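Local coordinates for RagA protein (Porphyromonas gingivalis, PDB 6SLN), which is a TonB-dependent receptor of the outer membrane that probably takes up its substrate through a plugged beta-barrel, at residues 274-279 / 411-416; 511-516 / 580-585; 614-619 / 630-635. One frame throughout, in Å; residues are numbered along the deposited sequence.

In the fold
Interactions 2 and 3 sit close together at one rim of the barrel, their centres 14 Å apart, while interaction 1 lies on the opposite side of the chain's centre, 83 Å from interaction 2 and 75 Å from interaction 3 between centres. By the topology of this family, interaction 1 belongs to extracellular loops and the other two to periplasmic turns. Interactions 2 and 3 touch directly: the backbone O of Trp-583 lies 2.7 Å from the N of Asp-615, probably a hydrogen bond. The strands that meet in interaction 2 also carry residues of the pocket for the bound phosphatidylethanolamine, His-523 and Tyr-525 on 515-540 and Leu-570 on 561-580; interaction 1 belongs to neither the barrel wall nor that pocket.

Interaction 1 of 3, residues 274-279 / 411-416; sequences DLYGNY and ADVYYM
Tyr-276 is the bump of this contact, and the hollow that takes it is made by Val-413, Tyr-414 and Tyr-415. The join is between two long loops of the TonB-dependent receptor barrel, extracellular by the topology of the family: one runs between strands 218-230 and 309-322, the other between strands 363-377 and 435-450. On the first, the chain at the C-terminal part of helix 261-276 makes a type I turn from Tyr-276 to Tyr-279, closed by a backbone bond of 3.1 Å from Tyr-279 N to Tyr-276 O. On the second, side chains alternate along strand 413-414 and the residue after it, so that Val-413 and Tyr-415 point toward the helix and Tyr-414 points away, where its ring meets Trp-301 edge-to-face. Between the two forward side chains the chain leaves a shallow notch floored by backbone.

The Tyr-276 ring reaches into it because CG lies beside the backbone N (chi1 -82°), which sends the phenol out across the gap. Its OH comes to 3.4 Å from the CA of Tyr-414, the floor, while Val-413 CG1 meets the hydroxyl end of the ring from the opposite direction, 3.4 Å from Tyr-276 OH. Tyr-415 CB lies beside the ring, 4.1 Å from Tyr-276 CE1. A tyrosine suits this place, being long and flat enough to span the gap; no hydrogen bond joins the two segments, and the fit rests on shape. Leu-282 of helix 280-283 packs on both Tyr-276 and Val-413, and Pro-292 also covers Tyr-276.

Beside this notch a second, smaller fit is made by leucine, whose branched end is a compact knob. With CG of Tyr-415 anti to its backbone N (chi1 175°), the ring turns its edge to Leu-275, whose CD2 lies near the ring plane, 3.9 Å from Tyr-415 CD1.

Interaction 2 of 3, residues 511-516 / 580-585; sequences IDEKHD and FDKWMY
His-515 has CG beside its backbone N (chi1 -67°) and Phe-580 has CG anti to its own (chi1 168°); as a result the two side chains leave the backbone together and run side by side. They join neighbouring beta-hairpin turns of the TonB-dependent receptor barrel, periplasmic by the topology of the family, where strands 515-540 and 561-580 pair antiparallel. His-515 and Phe-580 sit directly opposite each other as a non-hydrogen-bonded pair, their side chains sharing one face of the sheet, where two flat rings can lie along each other. The rings are tilted by 27° and strongly displaced, with centroids 4.8 Å apart; Phe-580 CD1 lies over a face of the imidazole.

Beyond them, Asp-581 N donates to Lys-514 O over 2.7 Å, arriving from above the carbonyl plane. The same oxygen meets the Phe-580 ring at its edge.

Charged residues suit the exposed turns. Lys-514 and Asp-581 lie alongside each other, their salt bridge 3.4 Å from NZ to OD1. Lys-582, bent at chi2 and chi4, crosses Glu-513 at about a right angle, and its NZ makes a long salt bridge, 3.8 Å to Glu-513 OE1. Back on the turn, Asp-581 CB sits over the centre of the Phe-580 ring, 4.2 Å above its plane.

Interaction 3 of 3, residues 614-619 / 630-635; sequences FDIYNK and LRLKMS
Leu-632 touches both Phe-614 and Ile-616, its branched end against the first and its CB against the second. With CG anti to the backbone N (chi1 -177°), the leucine crosses the phenylalanine obliquely, and Leu-632 CD1 comes to 3.5 Å from Phe-614 CD2. Met-634, one step further along the same face, brings its flexible CE near Phe-614 CE2 at 4.3 Å. Ile-616 reaches in at a different point, extending its long branch so that CD1 touches Leu-632 CB. Large apolar side chains suit this face, which Phe-685 and Leu-687 of the next strand continue.

Beneath them the backbones of Phe-614 and Leu-632 make an antiparallel hydrogen-bonded pair. Phe-614 N donates to Leu-632 O over 2.7 Å, and Leu-632 N returns a bond of 3.0 Å to Phe-614 O. Past this pair strand 604-614 ends and a short helix begins, but the strand partner keeps hold of it: Tyr-617 N donates to Leu-630 O, 3.3 Å away, and Tyr-617 CB packs on Leu-630 CB.

Asp-615 suits the junction because its carboxylate can cap the new helix. Its OD1 accepts from Asn-618 N at 3.2 Å, met from 40° above the carboxylate plane. The remaining oxygen, OD2, lies beside the aliphatic part of Arg-631, 3.9 Å from CG; the guanidinium group, its plane 70° from that of the carboxylate, forms its salt bridge with Asp-629 through NH1. Further along the helix, Lys-619 makes a cation-pi contact with the ring of Trp-583, which belongs to the preceding turn.

The whole is a beta-hairpin of the TonB-dependent receptor barrel whose connection, periplasmic by the family topology, contains an N-capped helix, 616-621.

Interaction 1 of 3, residues 274-279 / 411-416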
loop_
_atom_site.group_PDB
_atom_site.type_symbol
_atom_site.label_atom_id
_atom_site.label_comp_id
_atom_site.label_asym_id
_atom_site.label_seq_id
_atom_site.Cartn_x
_atom_site.Cartn_y
_atom_site.Cartn_z
ATOM N N ASP A 274 5.132 33.563 -28.496
ATOM C CA ASP A 274 4.783 34.171 -27.219
ATOM C C ASP A 274 4.696 33.123 -26.112
ATOM O O ASP A 274 5.154 33.357 -24.988
ATOM C CB ASP A 274 3.477 34.947 -27.341
ATOM C CG ASP A 274 3.068 35.594 -26.036
ATOM O OD1 ASP A 274 2.138 35.076 -25.385
ATOM O OD2 ASP A 274 3.687 36.608 -25.646
ATOM N N LEU A 275 4.143 31.951 -26.413
ATOM C CA LEU A 275 4.068 30.908 -25.400
ATOM C C LEU A 275 5.454 30.404 -25.028
ATOM O O LEU A 275 5.809 30.377 -23.843
ATOM C CB LEU A 275 3.197 29.753 -25.876
ATOM C CG LEU A 275 3.045 28.715 -24.780
ATOM C CD1 LEU A 275 2.435 29.407 -23.579
ATOM C CD2 LEU A 275 2.188 27.533 -25.244
ATOM N N TYR A 276 6.251 29.989 -26.023
ATOM C CA TYR A 276 7.586 29.497 -25.712
ATOM C C TYR A 276 8.397 30.551 -24.969
ATOM O O TYR A 276 9.246 30.208 -24.134
ATOM C CB TYR A 276 8.334 29.065 -26.973
ATOM C CG TYR A 276 7.985 27.680 -27.444
ATOM C CD1 TYR A 276 6.673 27.237 -27.412
ATOM C CD2 TYR A 276 8.960 26.815 -27.931
ATOM C CE1 TYR A 276 6.319 25.971 -27.877
ATOM C CE2 TYR A 276 8.627 25.535 -28.372
ATOM C CZ TYR A 276 7.295 25.127 -28.347
ATOM O OH TYR A 276 6.916 23.883 -28.794
ATOM N N GLY A 277 8.124 31.831 -25.233
ATOM C CA GLY A 277 8.802 32.925 -24.555
ATOM C C GLY A 277 8.567 32.967 -23.064
ATOM O O GLY A 277 9.224 33.746 -22.365
ATOM N N ASN A 278 7.653 32.150 -22.561
ATOM C CA ASN A 278 7.337 32.100 -21.146
ATOM C C ASN A 278 8.043 30.948 -20.446
ATOM O O ASN A 278 7.647 30.575 -19.342
ATOM C CB ASN A 278 5.820 31.986 -20.950
ATOM C CG ASN A 278 5.086 33.264 -21.298
ATOM O OD1 ASN A 278 5.511 34.365 -20.935
ATOM N ND2 ASN A 278 3.981 33.128 -22.018
ATOM N N TYR A 279 9.054 30.353 -21.075
ATOM C CA TYR A 279 9.782 29.248 -20.468
ATOM C C TYR A 279 11.259 29.457 -20.713
ATOM O O TYR A 279 11.690 29.592 -21.863
ATOM C CB TYR A 279 9.313 27.895 -21.009
ATOM C CG TYR A 279 7.828 27.676 -20.763
ATOM C CD1 TYR A 279 6.884 28.209 -21.637
ATOM C CD2 TYR A 279 7.368 26.962 -19.657
ATOM C CE1 TYR A 279 5.551 28.049 -21.429
ATOM C CE2 TYR A 279 5.992 26.787 -19.438
ATOM C CZ TYR A 279 5.098 27.339 -20.337
ATOM O OH TYR A 279 3.740 27.209 -20.192
ATOM N N ALA A 411 11.364 17.072 -30.164
ATOM C CA ALA A 411 11.519 18.054 -29.097
ATOM C C ALA A 411 10.895 17.514 -27.805
ATOM O O ALA A 411 10.313 16.428 -27.766
ATOM C CB ALA A 411 10.884 19.384 -29.504
ATOM N N ASP A 412 11.009 18.275 -26.721
ATOM C CA ASP A 412 10.291 17.870 -25.514
ATOM C C ASP A 412 8.809 18.124 -25.635
ATOM O O ASP A 412 8.019 17.543 -24.888
ATOM C CB ASP A 412 10.797 18.630 -24.292
ATOM C CG ASP A 412 12.128 18.137 -23.827
ATOM O OD1 ASP A 412 12.464 16.986 -24.167
ATOM O OD2 ASP A 412 12.835 18.894 -23.128
ATOM N N VAL A 413 8.413 18.963 -26.581
ATOM C CA VAL A 413 7.226 19.765 -26.404
ATOM C C VAL A 413 6.829 20.268 -27.779
ATOM O O VAL A 413 7.675 20.453 -28.656
ATOM C CB VAL A 413 7.533 20.917 -25.415
ATOM C CG1 VAL A 413 8.142 22.157 -26.155
ATOM C CG2 VAL A 413 6.374 21.228 -24.480
ATOM N N TYR A 414 5.534 20.477 -27.977
ATOM C CA TYR A 414 5.040 21.023 -29.234
ATOM C C TYR A 414 3.870 21.949 -28.930
ATOM O O TYR A 414 3.431 22.078 -27.780
ATOM C CB TYR A 414 4.659 19.907 -30.230
ATOM C CG TYR A 414 3.423 19.125 -29.858
ATOM C CD1 TYR A 414 2.190 19.478 -30.367
ATOM C CD2 TYR A 414 3.483 18.034 -28.981
ATOM C CE1 TYR A 414 1.069 18.776 -30.045
ATOM C CE2 TYR A 414 2.351 17.322 -28.644
ATOM C CZ TYR A 414 1.135 17.709 -29.177
ATOM O OH TYR A 414 -0.033 17.026 -28.861
ATOM N N TYR A 415 3.374 22.606 -29.976
ATOM C CA TYR A 415 2.459 23.727 -29.834
ATOM C C TYR A 415 1.208 23.560 -30.692
ATOM O O TYR A 415 1.257 23.034 -31.813
ATOM C CB TYR A 415 3.130 25.027 -30.225
ATOM C CG TYR A 415 2.193 26.205 -30.207
ATOM C CD1 TYR A 415 1.719 26.698 -29.007
ATOM C CD2 TYR A 415 1.761 26.808 -31.389
ATOM C CE1 TYR A 415 0.866 27.768 -28.976
ATOM C CE2 TYR A 415 0.912 27.888 -31.362
ATOM C CZ TYR A 415 0.472 28.361 -30.148
ATOM O OH TYR A 415 -0.373 29.423 -30.078
ATOM N N MET A 416 0.092 24.067 -30.167
ATOM C CA MET A 416 -1.175 24.103 -30.880
ATOM C C MET A 416 -1.852 25.421 -30.537
ATOM O O MET A 416 -1.919 25.773 -29.353
ATOM C CB MET A 416 -2.048 22.922 -30.482
ATOM C CG MET A 416 -2.051 21.820 -31.487
ATOM S SD MET A 416 -3.063 20.442 -30.949
ATOM C CE MET A 416 -1.962 19.543 -29.907
#

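Interaction 2 of 3, residues 511-516 / 580-585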
loop_
_atom_site.group_PDB
_atom_site.type_symbol
_atom_site.label_atom_id
_atom_site.label_comp_id
_atom_site.label_asym_id
_atom_site.label_seq_id
_atom_site.Cartn_x
_atom_site.Cartn_y
_atom_site.Cartn_z
ATOM N N ILE A 511 -13.894 -56.866 -20.246
ATOM C CA ILE A 511 -14.838 -57.877 -19.802
ATOM C C ILE A 511 -15.117 -58.943 -20.860
ATOM O O ILE A 511 -15.870 -59.882 -20.573
ATOM C CB ILE A 511 -16.143 -57.215 -19.295
ATOM C CG1 ILE A 511 -16.804 -58.106 -18.235
ATOM C CG2 ILE A 511 -17.082 -56.882 -20.434
ATOM C CD1 ILE A 511 -15.883 -58.510 -17.105
ATOM N N ASP A 512 -14.507 -58.867 -22.052
ATOM C CA ASP A 512 -14.850 -59.883 -23.048
ATOM C C ASP A 512 -13.816 -60.268 -24.107
ATOM O O ASP A 512 -13.995 -61.302 -24.761
ATOM C CB ASP A 512 -16.110 -59.454 -23.793
ATOM C CG ASP A 512 -17.372 -59.941 -23.123
ATOM O OD1 ASP A 512 -17.810 -61.067 -23.435
ATOM O OD2 ASP A 512 -17.936 -59.189 -22.296
ATOM N N GLU A 513 -12.750 -59.474 -24.282
ATOM C CA GLU A 513 -11.928 -59.423 -25.500
ATOM C C GLU A 513 -12.626 -58.490 -26.476
ATOM O O GLU A 513 -11.980 -57.678 -27.146
ATOM C CB GLU A 513 -11.702 -60.794 -26.164
ATOM C CG GLU A 513 -10.366 -61.006 -26.902
ATOM C CD GLU A 513 -10.319 -60.453 -28.328
ATOM O OE1 GLU A 513 -11.318 -59.847 -28.779
ATOM O OE2 GLU A 513 -9.277 -60.653 -29.003
ATOM N N LYS A 514 -13.952 -58.578 -26.533
ATOM C CA LYS A 514 -14.748 -57.752 -27.422
ATOM C C LYS A 514 -15.504 -56.650 -26.682
ATOM O O LYS A 514 -16.376 -56.007 -27.275
ATOM C CB LYS A 514 -15.720 -58.641 -28.189
ATOM C CG LYS A 514 -15.057 -59.676 -29.083
ATOM C CD LYS A 514 -16.095 -60.382 -29.932
ATOM C CE LYS A 514 -16.316 -59.662 -31.236
ATOM N NZ LYS A 514 -17.204 -60.403 -32.183
ATOM N N HIS A 515 -15.195 -56.411 -25.408
ATOM C CA HIS A 515 -15.914 -55.400 -24.631
ATOM C C HIS A 515 -14.941 -54.773 -23.641
ATOM O O HIS A 515 -14.511 -55.433 -22.690
ATOM C CB HIS A 515 -17.104 -56.009 -23.895
ATOM C CG HIS A 515 -18.206 -56.485 -24.790
ATOM N ND1 HIS A 515 -19.226 -55.664 -25.221
ATOM C CD2 HIS A 515 -18.461 -57.707 -25.316
ATOM C CE1 HIS A 515 -20.060 -56.360 -25.976
ATOM N NE2 HIS A 515 -19.615 -57.602 -26.053
ATOM N N ASP A 516 -14.596 -53.506 -23.856
ATOM C CA ASP A 516 -13.771 -52.741 -22.930
ATOM C C ASP A 516 -14.617 -51.636 -22.324
ATOM O O ASP A 516 -15.246 -50.865 -23.050
ATOM C CB ASP A 516 -12.550 -52.136 -23.627
ATOM C CG ASP A 516 -11.597 -53.188 -24.150
ATOM O OD1 ASP A 516 -11.444 -53.296 -25.391
ATOM O OD2 ASP A 516 -11.002 -53.905 -23.313
ATOM N N PHE A 580 -17.220 -51.845 -27.836
ATOM C CA PHE A 580 -17.545 -53.171 -28.346
ATOM C C PHE A 580 -16.759 -53.476 -29.613
ATOM O O PHE A 580 -16.672 -52.649 -30.525
ATOM C CB PHE A 580 -19.040 -53.302 -28.638
ATOM C CG PHE A 580 -19.391 -54.538 -29.428
ATOM C CD1 PHE A 580 -18.993 -55.796 -28.992
ATOM C CD2 PHE A 580 -20.101 -54.445 -30.607
ATOM C CE1 PHE A 580 -19.298 -56.933 -29.713
ATOM C CE2 PHE A 580 -20.416 -55.584 -31.331
ATOM C CZ PHE A 580 -20.012 -56.828 -30.885
ATOM N N ASP A 581 -16.226 -54.696 -29.679
ATOM C CA ASP A 581 -15.261 -55.078 -30.705
ATOM C C ASP A 581 -14.198 -53.987 -30.684
ATOM O O ASP A 581 -13.749 -53.596 -29.593
ATOM C CB ASP A 581 -15.959 -55.274 -32.035
ATOM C CG ASP A 581 -15.480 -56.498 -32.787
ATOM O OD1 ASP A 581 -16.324 -57.320 -33.216
ATOM O OD2 ASP A 581 -14.254 -56.636 -32.954
ATOM N N LYS A 582 -13.791 -53.453 -31.826
ATOM C CA LYS A 582 -12.968 -52.252 -31.841
ATOM C C LYS A 582 -13.431 -51.310 -32.950
ATOM O O LYS A 582 -12.623 -50.723 -33.679
ATOM C CB LYS A 582 -11.483 -52.594 -31.978
ATOM C CG LYS A 582 -11.050 -53.950 -31.396
ATOM C CD LYS A 582 -10.696 -53.860 -29.902
ATOM C CE LYS A 582 -9.844 -55.038 -29.445
ATOM N NZ LYS A 582 -10.663 -56.136 -28.844
ATOM N N TRP A 583 -14.750 -51.148 -33.086
ATOM C CA TRP A 583 -15.310 -50.174 -34.018
ATOM C C TRP A 583 -16.407 -49.294 -33.432
ATOM O O TRP A 583 -16.545 -48.153 -33.884
ATOM C CB TRP A 583 -15.860 -50.880 -35.263
ATOM C CG TRP A 583 -17.345 -51.193 -35.213
ATOM C CD1 TRP A 583 -18.385 -50.352 -35.523
ATOM C CD2 TRP A 583 -17.937 -52.446 -34.874
ATOM N NE1 TRP A 583 -19.585 -51.011 -35.387
ATOM C CE2 TRP A 583 -19.335 -52.298 -34.989
ATOM C CE3 TRP A 583 -17.420 -53.679 -34.484
ATOM C CZ2 TRP A 583 -20.219 -53.340 -34.716
ATOM C CZ3 TRP A 583 -18.297 -54.714 -34.212
ATOM C CH2 TRP A 583 -19.680 -54.536 -34.320
ATOM N N MET A 584 -17.195 -49.761 -32.466
ATOM C CA MET A 584 -18.277 -48.971 -31.876
ATOM C C MET A 584 -17.887 -48.541 -30.466
ATOM O O MET A 584 -17.739 -49.388 -29.578
ATOM C CB MET A 584 -19.580 -49.763 -31.842
ATOM C CG MET A 584 -20.754 -48.991 -31.269
ATOM S SD MET A 584 -22.207 -50.042 -31.189
ATOM C CE MET A 584 -22.425 -50.197 -29.428
ATOM N N TYR A 585 -17.756 -47.231 -30.257
ATOM C CA TYR A 585 -17.408 -46.664 -28.960
ATOM C C TYR A 585 -18.506 -45.707 -28.508
ATOM O O TYR A 585 -19.059 -44.954 -29.316
ATOM C CB TYR A 585 -16.056 -45.929 -29.015
ATOM C CG TYR A 585 -14.892 -46.802 -29.425
ATOM C CD1 TYR A 585 -14.182 -47.535 -28.483
ATOM C CD2 TYR A 585 -14.510 -46.901 -30.758
ATOM C CE1 TYR A 585 -13.115 -48.343 -28.859
ATOM C CE2 TYR A 585 -13.445 -47.706 -31.146
ATOM C CZ TYR A 585 -12.751 -48.423 -30.192
ATOM O OH TYR A 585 -11.696 -49.222 -30.570
#

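Interaction 3 of 3, residues 614-619 / 630-635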
loop_
_atom_site.group_PDB
_atom_site.type_symbol
_atom_site.label_atom_id
_atom_site.label_comp_id
_atom_site.label_asym_id
_atom_site.label_seq_id
_atom_site.Cartn_x
_atom_site.Cartn_y
_atom_site.Cartn_z
ATOM N N PHE A 614 -18.154 -44.279 -34.357
ATOM C CA PHE A 614 -18.375 -45.513 -35.106
ATOM C C PHE A 614 -17.325 -45.614 -36.199
ATOM O O PHE A 614 -17.248 -44.740 -37.068
ATOM C CB PHE A 614 -19.778 -45.540 -35.706
ATOM C CG PHE A 614 -20.848 -45.136 -34.737
ATOM C CD1 PHE A 614 -21.473 -46.084 -33.942
ATOM C CD2 PHE A 614 -21.222 -43.806 -34.612
ATOM C CE1 PHE A 614 -22.452 -45.718 -33.052
ATOM C CE2 PHE A 614 -22.202 -43.430 -33.719
ATOM C CZ PHE A 614 -22.820 -44.389 -32.937
ATOM N N ASP A 615 -16.531 -46.677 -36.167
ATOM C CA ASP A 615 -15.384 -46.796 -37.065
ATOM C C ASP A 615 -15.809 -47.495 -38.350
ATOM O O ASP A 615 -15.818 -48.725 -38.432
ATOM C CB ASP A 615 -14.242 -47.539 -36.389
ATOM C CG ASP A 615 -12.920 -47.261 -37.052
ATOM O OD1 ASP A 615 -12.845 -47.377 -38.297
ATOM O OD2 ASP A 615 -11.962 -46.897 -36.334
ATOM N N ILE A 616 -16.122 -46.704 -39.374
ATOM C CA ILE A 616 -16.703 -47.274 -40.580
ATOM C C ILE A 616 -15.654 -48.002 -41.417
ATOM O O ILE A 616 -15.977 -48.987 -42.093
ATOM C CB ILE A 616 -17.418 -46.158 -41.361
ATOM C CG1 ILE A 616 -18.678 -45.734 -40.599
ATOM C CG2 ILE A 616 -17.764 -46.596 -42.770
ATOM C CD1 ILE A 616 -19.220 -44.377 -40.984
ATOM N N TYR A 617 -14.389 -47.574 -41.368
ATOM C CA TYR A 617 -13.385 -48.211 -42.221
ATOM C C TYR A 617 -13.044 -49.616 -41.738
ATOM O O TYR A 617 -12.956 -50.546 -42.548
ATOM C CB TYR A 617 -12.112 -47.370 -42.294
ATOM C CG TYR A 617 -11.004 -48.018 -43.116
ATOM C CD1 TYR A 617 -11.086 -48.082 -44.508
ATOM C CD2 TYR A 617 -9.877 -48.560 -42.503
ATOM C CE1 TYR A 617 -10.075 -48.663 -45.265
ATOM C CE2 TYR A 617 -8.863 -49.145 -43.254
ATOM C CZ TYR A 617 -8.966 -49.192 -44.632
ATOM O OH TYR A 617 -7.957 -49.769 -45.374
ATOM N N ASN A 618 -12.821 -49.787 -40.431
ATOM C CA ASN A 618 -12.448 -51.100 -39.917
ATOM C C ASN A 618 -13.613 -52.074 -39.953
ATOM O O ASN A 618 -13.411 -53.276 -40.172
ATOM C CB ASN A 618 -11.918 -50.987 -38.487
ATOM C CG ASN A 618 -10.733 -50.045 -38.378
ATOM O OD1 ASN A 618 -10.766 -49.072 -37.635
ATOM N ND2 ASN A 618 -9.689 -50.318 -39.150
ATOM N N LYS A 619 -14.826 -51.573 -39.744
ATOM C CA LYS A 619 -15.986 -52.444 -39.651
ATOM C C LYS A 619 -16.371 -52.973 -41.026
ATOM O O LYS A 619 -16.353 -54.184 -41.262
ATOM C CB LYS A 619 -17.131 -51.684 -38.971
ATOM C CG LYS A 619 -18.317 -52.511 -38.503
ATOM C CD LYS A 619 -17.967 -53.935 -38.167
ATOM C CE LYS A 619 -19.234 -54.708 -37.838
ATOM N NZ LYS A 619 -19.067 -56.006 -37.129
ATOM N N LEU A 630 -11.669 -44.051 -42.037
ATOM C CA LEU A 630 -12.919 -43.306 -41.997
ATOM C C LEU A 630 -13.525 -43.502 -40.617
ATOM O O LEU A 630 -13.606 -44.636 -40.133
ATOM C CB LEU A 630 -13.890 -43.777 -43.088
ATOM C CG LEU A 630 -14.780 -42.688 -43.684
ATOM C CD1 LEU A 630 -15.376 -43.165 -44.976
ATOM C CD2 LEU A 630 -15.881 -42.291 -42.718
ATOM N N ARG A 631 -13.931 -42.402 -39.986
ATOM C CA ARG A 631 -14.607 -42.460 -38.700
ATOM C C ARG A 631 -15.790 -41.501 -38.698
ATOM O O ARG A 631 -15.755 -40.429 -39.311
ATOM C CB ARG A 631 -13.661 -42.138 -37.539
ATOM C CG ARG A 631 -12.569 -43.171 -37.321
ATOM C CD ARG A 631 -11.726 -42.835 -36.104
ATOM N NE ARG A 631 -11.208 -41.467 -36.146
ATOM C CZ ARG A 631 -10.027 -41.130 -36.647
ATOM N NH1 ARG A 631 -9.235 -42.065 -37.157
ATOM N NH2 ARG A 631 -9.641 -39.860 -36.643
ATOM N N LEU A 632 -16.846 -41.921 -38.009
ATOM C CA LEU A 632 -18.075 -41.162 -37.843
ATOM C C LEU A 632 -18.275 -40.953 -36.346
ATOM O O LEU A 632 -18.087 -41.883 -35.556
ATOM C CB LEU A 632 -19.246 -41.918 -38.497
ATOM C CG LEU A 632 -20.695 -41.432 -38.592
ATOM C CD1 LEU A 632 -21.375 -41.482 -37.246
ATOM C CD2 LEU A 632 -20.763 -40.045 -39.166
ATOM N N LYS A 633 -18.616 -39.732 -35.950
ATOM C CA LYS A 633 -18.693 -39.404 -34.535
ATOM C C LYS A 633 -19.796 -38.387 -34.307
ATOM O O LYS A 633 -19.916 -37.417 -35.062
ATOM C CB LYS A 633 -17.352 -38.851 -34.009
ATOM C CG LYS A 633 -16.565 -38.022 -35.021
ATOM C CD LYS A 633 -15.073 -37.961 -34.692
ATOM C CE LYS A 633 -14.770 -36.968 -33.569
ATOM N NZ LYS A 633 -14.856 -35.531 -33.982
ATOM N N MET A 634 -20.601 -38.605 -33.270
ATOM C CA MET A 634 -21.534 -37.576 -32.849
ATOM C C MET A 634 -21.615 -37.510 -31.330
ATOM O O MET A 634 -21.428 -38.508 -30.633
ATOM C CB MET A 634 -22.924 -37.783 -33.428
ATOM C CG MET A 634 -23.593 -39.049 -32.991
ATOM S SD MET A 634 -24.862 -39.442 -34.196
ATOM C CE MET A 634 -23.868 -39.967 -35.580
ATOM N N SER A 635 -21.909 -36.308 -30.837
ATOM C CA SER A 635 -21.985 -36.005 -29.422
ATOM C C SER A 635 -23.254 -35.211 -29.149
ATOM O O SER A 635 -23.728 -34.446 -29.995
ATOM C CB SER A 635 -20.769 -35.184 -28.966
ATOM O OG SER A 635 -21.060 -33.786 -28.966
#